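Local coordinates for protein CHIR AB1 (Gallus gallus, PDB 2VSD) that probably acts as an avian receptor for the Fc region of antibodies, of which this chain is the extracellular immunoglobulin-like binding domain, at residues Leu3-Leu8 with Tyr71-Tyr75; Val22-Leu28 with Asp54-Phe60. All coordinates share one frame; numbering follows the deposited sequence.

How the interactions relate
Interaction 2 pairs neighbouring strands inside the three-stranded sheet of an immunoglobulin sandwich, whereas interaction 1 joins the N-terminal loop and the start of strand 7-11 to the four-stranded sheet facing it. Their centres lie about 11 Å apart, and the disulfide ties them directly: C26 SG of interaction 2 is 2.1 Å from C73 SG of interaction 1. Within the three-stranded sheet a second link is the probable hydrogen bond of S7 O with H27 N, at 2.8 Å. Packing adds L8 CD1, 3.6 Å from R25 O. In sequence, 22-28 and 54-60 both fall between 3-8 and 71-75, nesting interaction 2 within the loop that interaction 1 closes.

Interaction 1 of 2, residues Leu3-Leu8 with Tyr71-Tyr75. Unlike the reference sequence in segment 3-8: Q5 (reference Arg).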
# COMPACT_ATOMS: atom_id res chain seq x y z
N LEU A 3 -6.16 -13.06 -12.25
CA LEU A 3 -5.89 -11.60 -12.21
C LEU A 3 -4.73 -11.19 -13.15
O LEU A 3 -3.56 -11.40 -12.82
CB LEU A 3 -5.64 -11.14 -10.75
CG LEU A 3 -6.08 -9.70 -10.52
CD1 LEU A 3 -6.53 -9.38 -9.10
CD2 LEU A 3 -4.94 -8.84 -10.87
N PRO A 4 -5.05 -10.61 -14.32
CA PRO A 4 -4.00 -10.25 -15.29
C PRO A 4 -3.03 -9.15 -14.81
O PRO A 4 -3.47 -8.10 -14.35
CB PRO A 4 -4.80 -9.76 -16.50
CG PRO A 4 -6.13 -9.38 -15.96
CD PRO A 4 -6.40 -10.28 -14.82
N GLN A 5 -1.73 -9.43 -14.94
CA GLN A 5 -0.65 -8.49 -14.62
C GLN A 5 -0.89 -7.14 -15.30
O GLN A 5 -1.17 -7.11 -16.51
CB GLN A 5 0.69 -9.08 -15.07
CG GLN A 5 1.93 -8.21 -14.77
CD GLN A 5 3.20 -8.67 -15.49
OE1 GLN A 5 3.15 -9.31 -16.56
NE2 GLN A 5 4.34 -8.35 -14.92
N PRO A 6 -0.80 -6.03 -14.54
CA PRO A 6 -0.97 -4.73 -15.18
C PRO A 6 0.30 -4.32 -15.94
O PRO A 6 1.34 -4.92 -15.75
CB PRO A 6 -1.24 -3.79 -14.00
CG PRO A 6 -0.46 -4.40 -12.85
CD PRO A 6 -0.54 -5.91 -13.08
N SER A 7 0.20 -3.30 -16.78
CA SER A 7 1.40 -2.74 -17.41
C SER A 7 1.47 -1.23 -17.20
O SER A 7 0.45 -0.55 -17.08
CB SER A 7 1.43 -3.09 -18.90
OG SER A 7 0.37 -2.43 -19.54
N LEU A 8 2.68 -0.71 -17.17
CA LEU A 8 2.91 0.66 -16.71
C LEU A 8 3.64 1.39 -17.83
O LEU A 8 4.58 0.83 -18.45
CB LEU A 8 3.71 0.63 -15.40
CG LEU A 8 4.05 1.93 -14.66
CD1 LEU A 8 2.81 2.68 -14.20
CD2 LEU A 8 5.03 1.60 -13.48
N TYR A 71 9.80 2.28 -10.97
CA TYR A 71 8.35 2.33 -10.77
C TYR A 71 7.63 1.07 -11.22
O TYR A 71 7.93 0.51 -12.28
CB TYR A 71 7.73 3.55 -11.45
CG TYR A 71 8.06 4.84 -10.73
CD1 TYR A 71 9.25 5.54 -11.02
CD2 TYR A 71 7.20 5.36 -9.75
CE1 TYR A 71 9.56 6.74 -10.37
CE2 TYR A 71 7.53 6.56 -9.07
CZ TYR A 71 8.70 7.23 -9.40
OH TYR A 71 9.03 8.40 -8.74
N GLN A 72 6.66 0.64 -10.42
CA GLN A 72 5.80 -0.50 -10.77
C GLN A 72 4.40 -0.22 -10.33
O GLN A 72 4.19 0.62 -9.43
CB GLN A 72 6.29 -1.76 -10.06
CG GLN A 72 7.58 -2.30 -10.61
CD GLN A 72 8.16 -3.36 -9.71
OE1 GLN A 72 8.58 -3.07 -8.59
NE2 GLN A 72 8.14 -4.61 -10.17
N CYS A 73 3.43 -0.93 -10.90
CA CYS A 73 2.06 -0.80 -10.40
C CYS A 73 1.43 -2.17 -10.13
O CYS A 73 1.88 -3.18 -10.70
CB CYS A 73 1.18 0.12 -11.29
SG CYS A 73 0.74 -0.53 -12.93
N ARG A 74 0.44 -2.17 -9.23
CA ARG A 74 -0.21 -3.36 -8.69
C ARG A 74 -1.67 -2.95 -8.53
O ARG A 74 -1.96 -1.79 -8.23
CB ARG A 74 0.41 -3.59 -7.30
CG ARG A 74 0.00 -4.77 -6.53
CD ARG A 74 0.95 -4.85 -5.38
NE ARG A 74 0.67 -5.96 -4.48
CZ ARG A 74 0.27 -5.84 -3.22
NH1 ARG A 74 0.05 -4.65 -2.66
NH2 ARG A 74 0.06 -6.94 -2.53
N TYR A 75 -2.61 -3.88 -8.70
CA TYR A 75 -4.01 -3.53 -8.40
C TYR A 75 -4.70 -4.63 -7.62
O TYR A 75 -4.22 -5.76 -7.62
CB TYR A 75 -4.81 -3.12 -9.64
CG TYR A 75 -5.06 -4.23 -10.63
CD1 TYR A 75 -4.09 -4.57 -11.58
CD2 TYR A 75 -6.28 -4.91 -10.66
CE1 TYR A 75 -4.31 -5.60 -12.51
CE2 TYR A 75 -6.51 -5.94 -11.59
CZ TYR A 75 -5.52 -6.28 -12.51
OH TYR A 75 -5.72 -7.29 -13.45
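The phenol of Y75 reaches across to the backbone of P4: its OH donates to P4 O at 2.6 Å, in the carbonyl plane and on a lone pair, with a C=O...donor angle of 136°. CG of Y75 stands between its own backbone N and carbonyl carbon (chi1 68°), and this torsion turns the ring toward the N-terminal segment, where it crosses the P4 side chain at about a right angle. L3 slides past the phenol in the opposite direction, its CG 3.9 Å from Y75 CE2. The P6 ring meets the phenol at its edge, with P6 CB 3.8 Å from Y75 CD1, and P6 CG also approaches C73 O at 3.4 Å.

The two segments run 151° apart, and no backbone hydrogen bond joins them; P6 and R74, with CA atoms 6.7 Å apart, are separated by side chains. That is the layout of an immunoglobulin beta sandwich, in which strand 7-11 belongs to one sheet and strand 69-78 to the other. C73 SG points into the interface to form the disulfide with C26, and both P6 CB and L8 CD1 approach this sulfur at 4.0 Å. L8 holds CG anti to its backbone N; one branch, CD1, lies against the sulfur while the other, CD2, reaches Y71 O at 3.3 Å. On the far side of strand 69-78, R74 binds Q36 and forms a salt bridge with D46 of the second subunit.

Interaction 2 of 2, residues Val22-Leu28 with Asp54-Phe60; sequences VTLRCHL and DAAEFSF
R25 and E57 face each other as a non-hydrogen-bonded pair, and their side chains join in a salt bridge, R25 NH1 donating to E57 OE2 at 2.9 Å. Extended from CG to NE, with CG anti to the backbone N, the arginine brings its guanidinium to the carboxylate. The two planes stand 86° apart: the oxygen lies near the guanidinium plane, but NH1 meets it from above the carboxylate plane, 50° out of it. A55 CB sits over the centre of one guanidinium face, 3.5 Å from R25 CZ. On the same face of the sheet T23 OG1 and S59 OG approach to 2.8 Å, a probable hydrogen bond whose proton has another possible acceptor, while T23 CG2 lies against the E57 carboxylate.

The backbones form a regular antiparallel ladder. V22 with F60, L24 with F58 and C26 with A56 are its hydrogen-bonded pairs, each bonded in both directions; the L24 N to F58 O bond is 2.9 Å long. These are neighbouring strands of the three-stranded sheet of the immunoglobulin sandwich, and the side chains of all three pairs turn inward to the other sheet, where C26 and A56 meet V35, L24 lies on L37, and F58 packs on L37 and F45.

F60 has CG between its N and carbonyl carbon (chi1 55°), which swings the ring across to strand 22-27. V22 CG2 makes a CH-pi contact over one face of that ring, 4.0 Å from the F60 ring centroid, and L24 CD2 is 3.7 Å from F60 CE2. At the ladder's other end, L28 N donates to D54 O, and a water bridges L28 O to D54 OD1, while D54 OD2 forms a salt bridge with R30.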
# COMPACT_ATOMS: atom_id res chain seq x y z
N VAL A 22 5.54 14.29 -14.60
CA VAL A 22 5.49 12.98 -15.25
C VAL A 22 4.16 12.30 -14.96
O VAL A 22 3.51 12.57 -13.95
CB VAL A 22 6.66 12.03 -14.86
CG1 VAL A 22 8.01 12.61 -15.28
CG2 VAL A 22 6.66 11.73 -13.32
N THR A 23 3.78 11.40 -15.86
CA THR A 23 2.57 10.64 -15.73
C THR A 23 2.95 9.18 -15.87
O THR A 23 3.56 8.76 -16.89
CB THR A 23 1.54 11.00 -16.84
OG1 THR A 23 1.11 12.36 -16.68
CG2 THR A 23 0.31 10.09 -16.70
N LEU A 24 2.58 8.41 -14.86
CA LEU A 24 2.74 6.97 -14.85
C LEU A 24 1.35 6.40 -15.03
O LEU A 24 0.48 6.58 -14.16
CB LEU A 24 3.29 6.49 -13.49
CG LEU A 24 4.78 6.67 -13.17
CD1 LEU A 24 5.66 5.77 -14.04
CD2 LEU A 24 5.24 8.13 -13.22
N ARG A 25 1.13 5.73 -16.15
CA ARG A 25 -0.20 5.26 -16.49
C ARG A 25 -0.23 3.75 -16.30
O ARG A 25 0.55 3.00 -16.94
CB ARG A 25 -0.54 5.69 -17.93
CG ARG A 25 -1.89 5.26 -18.40
CD ARG A 25 -2.20 5.88 -19.77
NE ARG A 25 -3.37 5.24 -20.37
CZ ARG A 25 -4.62 5.68 -20.26
NH1 ARG A 25 -4.89 6.79 -19.57
NH2 ARG A 25 -5.61 5.01 -20.85
N CYS A 26 -1.14 3.29 -15.43
CA CYS A 26 -1.21 1.88 -15.09
C CYS A 26 -2.41 1.31 -15.82
O CYS A 26 -3.55 1.71 -15.53
CB CYS A 26 -1.36 1.65 -13.58
SG CYS A 26 -1.27 -0.11 -13.08
N HIS A 27 -2.13 0.40 -16.73
CA HIS A 27 -3.19 -0.20 -17.58
C HIS A 27 -3.69 -1.50 -17.00
O HIS A 27 -2.92 -2.40 -16.73
CB HIS A 27 -2.63 -0.49 -18.97
CG HIS A 27 -2.17 0.73 -19.70
ND1 HIS A 27 -0.86 1.16 -19.67
CD2 HIS A 27 -2.85 1.61 -20.48
CE1 HIS A 27 -0.75 2.26 -20.39
NE2 HIS A 27 -1.94 2.55 -20.90
N LEU A 28 -5.01 -1.59 -16.83
CA LEU A 28 -5.59 -2.84 -16.32
C LEU A 28 -7.00 -3.05 -16.86
O LEU A 28 -7.51 -2.20 -17.59
CB LEU A 28 -5.49 -2.95 -14.78
CG LEU A 28 -5.72 -1.96 -13.62
CD1 LEU A 28 -5.49 -0.47 -13.92
CD2 LEU A 28 -7.04 -2.19 -12.85
N ASP A 54 -9.81 2.49 -18.47
CA ASP A 54 -8.82 1.50 -18.94
C ASP A 54 -7.53 1.54 -18.13
O ASP A 54 -6.70 0.63 -18.23
CB ASP A 54 -8.46 1.73 -20.42
CG ASP A 54 -9.48 1.16 -21.36
OD1 ASP A 54 -9.88 -0.02 -21.17
OD2 ASP A 54 -9.87 1.89 -22.30
N ALA A 55 -7.36 2.61 -17.34
CA ALA A 55 -6.10 2.88 -16.62
C ALA A 55 -6.31 3.82 -15.43
O ALA A 55 -7.30 4.56 -15.38
CB ALA A 55 -5.07 3.49 -17.59
N ALA A 56 -5.40 3.76 -14.46
CA ALA A 56 -5.30 4.80 -13.44
C ALA A 56 -4.03 5.54 -13.81
O ALA A 56 -3.06 4.91 -14.19
CB ALA A 56 -5.13 4.19 -12.05
N GLU A 57 -4.04 6.87 -13.72
CA GLU A 57 -2.86 7.67 -14.03
C GLU A 57 -2.40 8.36 -12.77
O GLU A 57 -3.22 8.92 -12.03
CB GLU A 57 -3.17 8.73 -15.09
CG GLU A 57 -3.27 8.16 -16.49
CD GLU A 57 -3.24 9.23 -17.56
OE1 GLU A 57 -3.45 10.42 -17.24
OE2 GLU A 57 -3.01 8.87 -18.73
N PHE A 58 -1.09 8.31 -12.51
CA PHE A 58 -0.52 9.02 -11.39
C PHE A 58 0.33 10.10 -12.01
O PHE A 58 1.37 9.81 -12.61
CB PHE A 58 0.38 8.08 -10.56
CG PHE A 58 -0.34 6.88 -10.01
CD1 PHE A 58 -0.89 6.93 -8.72
CD2 PHE A 58 -0.51 5.73 -10.77
CE1 PHE A 58 -1.57 5.83 -8.20
CE2 PHE A 58 -1.19 4.63 -10.27
CZ PHE A 58 -1.73 4.68 -8.98
N SER A 59 -0.09 11.35 -11.88
CA SER A 59 0.68 12.45 -12.45
C SER A 59 1.22 13.27 -11.30
O SER A 59 0.45 13.60 -10.37
CB SER A 59 -0.18 13.34 -13.35
OG SER A 59 -0.62 12.64 -14.49
N PHE A 60 2.51 13.57 -11.34
CA PHE A 60 3.15 14.35 -10.27
C PHE A 60 4.35 15.13 -10.77
O PHE A 60 4.95 14.81 -11.83
CB PHE A 60 3.52 13.47 -9.07
CG PHE A 60 4.39 12.29 -9.41
CD1 PHE A 60 5.78 12.36 -9.30
CD2 PHE A 60 3.81 11.07 -9.79
CE1 PHE A 60 6.58 11.27 -9.60
CE2 PHE A 60 4.60 9.98 -10.09
CZ PHE A 60 5.98 10.06 -9.98
O HOH W 1 -8.83 -2.15 -20.26